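Thiol-disulfide oxidoreductase (Bacteroides thetaiotaomicron, PDB 3FW2) is a putative thiol-disulfide oxidoreductase of the TlpA-like family, the present chain being its C-terminal thioredoxin-like domain. Local coordinates at residues F40-N45 with Y112-P118; M72-D78 with W95-F101. One frame throughout, in Å; residues are numbered along the deposited sequence.

In the fold
After the short strands 16-17 and 23-24 the chain enters strand 35-41, whose end and following turn, residues 40-45, open contact 1. It then runs through helix 48-64 into strand 70-76. Contact 2 joins residues 72-78 to 95-101, closing the short loop that contains helix 81-90. After helix 107-111, residues 112-118 close contact 1, so contact 2 is nested inside the larger loop. Strands 35-41 and 70-76 are neighbours in one sheet, and the contacts meet at and just beyond their ends, through probable hydrogen bonds from S43 OG to D78 OD1 and L77 N to W41 O. Together they tie the sheet's centre to its 96-98 margin and to the loop before strand 119-123.

Contact 1 of 2, residues F40-N45 with Y112-P118; sequences FWASWN and YSIYKIP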
loop_
_atom_site.group_PDB
_atom_site.type_symbol
_atom_site.label_atom_id
_atom_site.label_comp_id
_atom_site.label_asym_id
_atom_site.label_seq_id
_atom_site.Cartn_x
_atom_site.Cartn_y
_atom_site.Cartn_z
ATOM N N PHE A 40 7.310 -7.817 -4.040
ATOM C CA PHE A 40 6.513 -6.617 -4.225
ATOM C C PHE A 40 6.927 -5.547 -3.193
ATOM O O PHE A 40 7.155 -5.852 -2.018
ATOM C CB PHE A 40 5.038 -6.903 -3.981
ATOM C CG PHE A 40 4.400 -7.840 -4.992
ATOM C CD1 PHE A 40 3.790 -7.350 -6.118
ATOM C CD2 PHE A 40 4.474 -9.195 -4.830
ATOM C CE1 PHE A 40 3.193 -8.206 -7.048
ATOM C CE2 PHE A 40 3.884 -10.046 -5.786
ATOM C CZ PHE A 40 3.254 -9.520 -6.872
ATOM N N TRP A 41 7.031 -4.299 -3.652
ATOM C CA TRP A 41 7.569 -3.231 -2.828
ATOM C C TRP A 41 7.135 -1.901 -3.437
ATOM O O TRP A 41 6.495 -1.857 -4.499
ATOM C CB TRP A 41 9.105 -3.302 -2.820
ATOM C CG TRP A 41 9.750 -3.021 -4.143
ATOM C CD1 TRP A 41 9.736 -3.821 -5.254
ATOM C CD2 TRP A 41 10.437 -1.820 -4.530
ATOM N NE1 TRP A 41 10.391 -3.212 -6.286
ATOM C CE2 TRP A 41 10.825 -1.985 -5.886
ATOM C CE3 TRP A 41 10.789 -0.655 -3.862
ATOM C CZ2 TRP A 41 11.558 -1.014 -6.571
ATOM C CZ3 TRP A 41 11.500 0.310 -4.534
ATOM C CH2 TRP A 41 11.857 0.135 -5.884
ATOM N N ALA A 42 7.505 -0.809 -2.786
ATOM C CA ALA A 42 7.406 0.512 -3.388
ATOM C C ALA A 42 8.357 1.478 -2.741
ATOM O O ALA A 42 8.637 1.410 -1.526
ATOM C CB ALA A 42 5.979 1.090 -3.269
ATOM N N SER A 43 8.860 2.442 -3.514
ATOM C CA SER A 43 9.773 3.427 -2.952
ATOM C C SER A 43 9.101 4.332 -1.915
ATOM O O SER A 43 9.742 4.911 -1.044
ATOM C CB SER A 43 10.442 4.245 -4.084
ATOM O OG SER A 43 9.601 5.319 -4.489
ATOM N N TRP A 44 7.802 4.516 -2.038
ATOM C CA TRP A 44 7.025 5.270 -1.075
ATOM C C TRP A 44 6.756 4.502 0.246
ATOM O O TRP A 44 6.071 5.037 1.180
ATOM C CB TRP A 44 5.704 5.762 -1.711
ATOM C CG TRP A 44 4.773 4.727 -2.315
ATOM C CD1 TRP A 44 4.590 4.485 -3.645
ATOM C CD2 TRP A 44 3.880 3.853 -1.623
ATOM N NE1 TRP A 44 3.640 3.518 -3.815
ATOM C CE2 TRP A 44 3.184 3.117 -2.590
ATOM C CE3 TRP A 44 3.583 3.630 -0.259
ATOM C CZ2 TRP A 44 2.218 2.139 -2.259
ATOM C CZ3 TRP A 44 2.607 2.646 0.061
ATOM C CH2 TRP A 44 1.958 1.917 -0.930
ATOM N N ASN A 45 7.281 3.261 0.345
ATOM C CA ASN A 45 7.259 2.518 1.602
ATOM C C ASN A 45 8.637 1.982 1.941
ATOM O O ASN A 45 8.858 0.806 1.925
ATOM C CB ASN A 45 6.257 1.365 1.469
ATOM C CG ASN A 45 6.089 0.595 2.745
ATOM O OD1 ASN A 45 5.893 1.178 3.779
ATOM N ND2 ASN A 45 6.170 -0.712 2.650
ATOM N N TYR A 112 -2.810 -10.370 -7.600
ATOM C CA TYR A 112 -2.035 -11.107 -6.605
ATOM C C TYR A 112 -2.543 -10.844 -5.168
ATOM O O TYR A 112 -1.877 -11.264 -4.250
ATOM C CB TYR A 112 -0.532 -10.787 -6.728
ATOM C CG TYR A 112 0.017 -11.606 -7.853
ATOM C CD1 TYR A 112 -0.263 -11.245 -9.168
ATOM C CD2 TYR A 112 0.699 -12.811 -7.611
ATOM C CE1 TYR A 112 0.210 -12.021 -10.228
ATOM C CE2 TYR A 112 1.183 -13.593 -8.664
ATOM C CZ TYR A 112 0.928 -13.188 -9.982
ATOM O OH TYR A 112 1.364 -14.030 -11.004
ATOM N N SER A 113 -3.664 -10.126 -5.015
ATOM C CA SER A 113 -4.313 -9.891 -3.693
ATOM C C SER A 113 -3.300 -9.383 -2.677
ATOM O O SER A 113 -3.215 -9.882 -1.541
ATOM C CB SER A 113 -4.968 -11.174 -3.185
ATOM O OG SER A 113 -5.950 -11.533 -4.148
ATOM N N ILE A 114 -2.495 -8.406 -3.087
ATOM C CA ILE A 114 -1.427 -7.858 -2.220
ATOM C C ILE A 114 -2.118 -7.030 -1.136
ATOM O O ILE A 114 -2.829 -6.018 -1.420
ATOM C CB ILE A 114 -0.440 -7.031 -3.046
ATOM C CG1 ILE A 114 0.197 -7.909 -4.107
ATOM C CG2 ILE A 114 0.668 -6.405 -2.181
ATOM C CD1 ILE A 114 0.987 -9.119 -3.612
ATOM N N TYR A 115 -2.009 -7.494 0.113
ATOM C CA TYR A 115 -2.690 -6.810 1.173
ATOM C C TYR A 115 -1.795 -5.903 1.984
ATOM O O TYR A 115 -2.281 -5.062 2.734
ATOM C CB TYR A 115 -3.406 -7.816 2.077
ATOM C CG TYR A 115 -2.536 -8.846 2.710
ATOM C CD1 TYR A 115 -1.801 -8.559 3.872
ATOM C CD2 TYR A 115 -2.469 -10.153 2.183
ATOM C CE1 TYR A 115 -0.997 -9.574 4.502
ATOM C CE2 TYR A 115 -1.643 -11.124 2.790
ATOM C CZ TYR A 115 -0.955 -10.838 3.938
ATOM O OH TYR A 115 -0.176 -11.798 4.553
ATOM N N LYS A 116 -0.496 -6.099 1.824
ATOM C CA LYS A 116 0.512 -5.256 2.422
ATOM C C LYS A 116 1.799 -5.385 1.641
ATOM O O LYS A 116 2.021 -6.394 0.934
ATOM C CB LYS A 116 0.692 -5.573 3.926
ATOM C CG LYS A 116 1.473 -6.807 4.260
ATOM C CD LYS A 116 1.770 -7.001 5.858
ATOM C CE LYS A 116 2.242 -5.724 6.533
ATOM N NZ LYS A 116 3.285 -5.834 7.701
ATOM N N ILE A 117 2.690 -4.388 1.777
ATOM C CA ILE A 117 4.057 -4.533 1.253
ATOM C C ILE A 117 5.041 -4.289 2.366
ATOM O O ILE A 117 4.752 -3.549 3.299
ATOM C CB ILE A 117 4.352 -3.633 0.034
ATOM C CG1 ILE A 117 3.821 -2.208 0.308
ATOM C CG2 ILE A 117 3.747 -4.264 -1.234
ATOM C CD1 ILE A 117 4.316 -1.096 -0.704
ATOM N N PRO A 118 6.203 -4.963 2.310
ATOM C CA PRO A 118 6.616 -5.919 1.303
ATOM C C PRO A 118 5.808 -7.181 1.280
ATOM O O PRO A 118 5.198 -7.597 2.308
ATOM C CB PRO A 118 8.055 -6.261 1.704
ATOM C CG PRO A 118 8.096 -5.947 3.143
ATOM C CD PRO A 118 7.256 -4.748 3.310
#
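I117 fills the angle between the end of strand 35-41 and the turn A42-N45, and each of its branches has a different neighbour. From CB, CG2 leans on the backbone of F40 and lies 4.0 Å from F40 CB. CG1 takes the position between the backbone N and the carbonyl carbon (chi1 45°), which directs it into the turn and past N45 ND2 at 3.6 Å. At the tip, CD1 sits 3.8 Å from A42 CB and equally far from N45 CB, and makes a CH-pi contact over one face of W44, 4.3 Å from the centroid of the six-membered ring. A long branched aliphatic chain suits this spot because it can touch backbone, methyl and indole at once. I114 instead covers one face of F40: its CD1 lies over the centre of the ring, 3.7 Å from the centroid and 12° off the normal, while Y112 meets F40 CZ obliquely. The polar end of N45 is occupied across the dimer, where OD1 accepts from ND2 of N45 of the second subunit. The I117-P118 peptide is cis, and P118 CA comes 3.4 Å from F40 O in a CA-H...O contact. This is the cis-proline loop of the thioredoxin fold, facing the turn that leads into the CxxC position of redox-active relatives; N45 probably occupies the first cysteine's place.

Contact 2 of 2, residues M72-D78 with W95-F101; sequences MLGISLD and WEQVCDF
Strands 72-76 and 96-98 run parallel, their axes 4.8 Å apart at closest and 25° from perfect alignment, and G74 lies at the centre of the pairing: its N donates to E96 O, its O accepts from V98 N at 2.8 Å, and S76 N continues the pattern to V98 O. They are the two strands of a beta-alpha-beta unit, of which helix 81-90 and strand 96-98 are consistent with the insertion that TlpA-like proteins add to the thioredoxin fold. Where the pairing opens at its start, a water bridges M72 O and E96 N. Beside it M72, present as selenomethionine, bends at chi3 (60°) and lays CE over the five-membered ring of W95, 3.6 Å from its centroid and 13° off the normal; a flexible, polarisable chain fits a flat indole well. The opposite face of W95 meets Q97 NE2, which is steadied by donating to W95 O. Having no side chain, G74 leaves room for Q97 OE1 to come within 3.6 Å of G74 CA, and that oxygen also takes a weak hydrogen bond from W41 NE1. On the sheet face carrying L73, I75 and V98 the packing is aliphatic: the beta-branched chains of I75 and V98 lie side by side, pointing the same way, with V98 CG2 3.7 Å from I75 CG1, while V98 CG1 meets L73 CD1 at 3.9 Å. Beyond the strands, C99 SG accepts from F101 N and lies 3.4 Å from D78 O. D78 OD1 is engaged by S43 OG, and S76 forms an ST turn: its OG accepts from D78 N and donates to D78 OD2 at 2.7 Å, reaching that oxygen from above the carboxylate plane.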
loop_
_atom_site.group_PDB
_atom_site.type_symbol
_atom_site.label_atom_id
_atom_site.label_comp_id
_atom_site.label_asym_id
_atom_site.label_seq_id
_atom_site.Cartn_x
_atom_site.Cartn_y
_atom_site.Cartn_z
HETATM N N MSE A 72 14.606 -14.119 -10.190
HETATM C CA MSE A 72 14.011 -13.117 -9.288
HETATM C C MSE A 72 13.440 -11.934 -10.061
HETATM O O MSE A 72 14.062 -11.403 -11.026
HETATM C CB MSE A 72 15.062 -12.616 -8.294
HETATM C CG MSE A 72 15.494 -13.662 -7.360
HETATM SE SE MSE A 72 17.017 -12.975 -6.247
HETATM C CE MSE A 72 16.168 -11.435 -5.358
ATOM N N LEU A 73 12.275 -11.451 -9.626
ATOM C CA LEU A 73 11.646 -10.304 -10.263
ATOM C C LEU A 73 11.081 -9.401 -9.154
ATOM O O LEU A 73 10.291 -9.862 -8.359
ATOM C CB LEU A 73 10.446 -10.722 -11.131
ATOM C CG LEU A 73 9.680 -9.609 -11.838
ATOM C CD1 LEU A 73 10.591 -8.793 -12.760
ATOM C CD2 LEU A 73 8.470 -10.221 -12.594
ATOM N N GLY A 74 11.393 -8.113 -9.213
ATOM C CA GLY A 74 10.811 -7.131 -8.312
ATOM C C GLY A 74 9.712 -6.398 -9.052
ATOM O O GLY A 74 9.918 -5.883 -10.159
ATOM N N ILE A 75 8.556 -6.332 -8.414
ATOM C CA ILE A 75 7.406 -5.592 -8.901
ATOM C C ILE A 75 7.110 -4.446 -7.957
ATOM O O ILE A 75 6.804 -4.657 -6.772
ATOM C CB ILE A 75 6.186 -6.478 -9.024
ATOM C CG1 ILE A 75 6.453 -7.615 -10.036
ATOM C CG2 ILE A 75 4.987 -5.637 -9.429
ATOM C CD1 ILE A 75 5.308 -8.543 -10.318
ATOM N N SER A 76 7.240 -3.226 -8.448
ATOM C CA SER A 76 6.957 -2.060 -7.633
ATOM C C SER A 76 5.548 -1.545 -7.795
ATOM O O SER A 76 4.995 -1.549 -8.909
ATOM C CB SER A 76 7.899 -0.924 -7.958
ATOM O OG SER A 76 7.578 0.251 -7.188
ATOM N N LEU A 77 5.010 -1.043 -6.691
ATOM C CA LEU A 77 3.742 -0.333 -6.667
ATOM C C LEU A 77 3.938 1.184 -6.600
ATOM O O LEU A 77 3.037 1.939 -6.185
ATOM C CB LEU A 77 2.844 -0.872 -5.542
ATOM C CG LEU A 77 2.632 -2.374 -5.608
ATOM C CD1 LEU A 77 1.753 -2.773 -4.418
ATOM C CD2 LEU A 77 2.017 -2.859 -6.945
ATOM N N ASP A 78 5.095 1.656 -7.030
ATOM C CA ASP A 78 5.318 3.087 -7.210
ATOM C C ASP A 78 4.382 3.694 -8.278
ATOM O O ASP A 78 3.946 3.011 -9.241
ATOM C CB ASP A 78 6.749 3.369 -7.644
ATOM C CG ASP A 78 7.706 3.428 -6.494
ATOM O OD1 ASP A 78 7.552 4.351 -5.683
ATOM O OD2 ASP A 78 8.603 2.585 -6.397
ATOM N N TRP A 95 18.432 -7.297 -9.410
ATOM C CA TRP A 95 17.595 -8.227 -10.164
ATOM C C TRP A 95 16.583 -7.459 -10.962
ATOM O O TRP A 95 16.411 -6.246 -10.794
ATOM C CB TRP A 95 16.926 -9.235 -9.248
ATOM C CG TRP A 95 16.146 -8.689 -8.062
ATOM C CD1 TRP A 95 14.771 -8.677 -7.952
ATOM C CD2 TRP A 95 16.636 -8.218 -6.788
ATOM N NE1 TRP A 95 14.408 -8.129 -6.767
ATOM C CE2 TRP A 95 15.526 -7.852 -6.034
ATOM C CE3 TRP A 95 17.927 -8.020 -6.231
ATOM C CZ2 TRP A 95 15.630 -7.320 -4.749
ATOM C CZ3 TRP A 95 18.027 -7.471 -4.975
ATOM C CH2 TRP A 95 16.881 -7.145 -4.239
ATOM N N GLU A 96 15.938 -8.147 -11.887
ATOM C CA GLU A 96 15.022 -7.433 -12.810
ATOM C C GLU A 96 13.932 -6.719 -12.017
ATOM O O GLU A 96 13.420 -7.240 -11.038
ATOM C CB GLU A 96 14.399 -8.402 -13.801
ATOM C CG GLU A 96 13.486 -7.749 -14.865
ATOM C CD GLU A 96 14.164 -6.709 -15.741
ATOM O OE1 GLU A 96 14.537 -5.608 -15.249
ATOM O OE2 GLU A 96 14.314 -6.997 -16.939
ATOM N N GLN A 97 13.583 -5.530 -12.478
ATOM C CA GLN A 97 12.636 -4.657 -11.821
ATOM C C GLN A 97 11.591 -4.158 -12.828
ATOM O O GLN A 97 11.919 -3.689 -13.934
ATOM C CB GLN A 97 13.322 -3.457 -11.232
ATOM C CG GLN A 97 14.394 -3.771 -10.246
ATOM C CD GLN A 97 13.858 -4.445 -8.964
ATOM O OE1 GLN A 97 12.774 -4.102 -8.494
ATOM N NE2 GLN A 97 14.626 -5.404 -8.428
ATOM N N VAL A 98 10.334 -4.271 -12.453
ATOM C CA VAL A 98 9.227 -3.763 -13.287
ATOM C C VAL A 98 8.253 -2.915 -12.481
ATOM O O VAL A 98 8.184 -3.027 -11.232
ATOM C CB VAL A 98 8.470 -4.931 -13.970
ATOM C CG1 VAL A 98 9.401 -5.783 -14.927
ATOM C CG2 VAL A 98 7.758 -5.805 -12.940
ATOM N N CYS A 99 7.517 -2.037 -13.206
ATOM C CA CYS A 99 6.555 -1.142 -12.612
ATOM C C CYS A 99 5.719 -0.507 -13.722
ATOM O O CYS A 99 6.281 -0.012 -14.672
ATOM C CB CYS A 99 7.288 -0.041 -11.820
ATOM S SG CYS A 99 6.152 1.043 -10.923
ATOM N N ASP A 100 4.402 -0.513 -13.587
ATOM C CA ASP A 100 3.527 0.103 -14.598
ATOM C C ASP A 100 2.939 1.412 -14.085
ATOM O O ASP A 100 2.136 2.058 -14.751
ATOM C CB ASP A 100 2.463 -0.860 -15.097
ATOM C CG ASP A 100 1.381 -1.146 -14.105
ATOM O OD1 ASP A 100 1.389 -0.618 -12.969
ATOM O OD2 ASP A 100 0.474 -1.954 -14.481
ATOM N N PHE A 101 3.395 1.859 -12.917
ATOM C CA PHE A 101 2.961 3.116 -12.295
ATOM C C PHE A 101 1.514 3.248 -11.962
ATOM O O PHE A 101 1.053 4.350 -11.622
ATOM C CB PHE A 101 3.511 4.335 -13.111
ATOM C CG PHE A 101 4.888 4.091 -13.549
ATOM C CD1 PHE A 101 5.909 4.044 -12.601
ATOM C CD2 PHE A 101 5.175 3.755 -14.859
ATOM C CE1 PHE A 101 7.163 3.712 -12.964
ATOM C CE2 PHE A 101 6.467 3.439 -15.231
ATOM C CZ PHE A 101 7.444 3.409 -14.287
HETATM O O HOH W 1 16.413 -10.943 -12.342
HETATM O O HOH W 2 3.464 -1.962 -11.142
#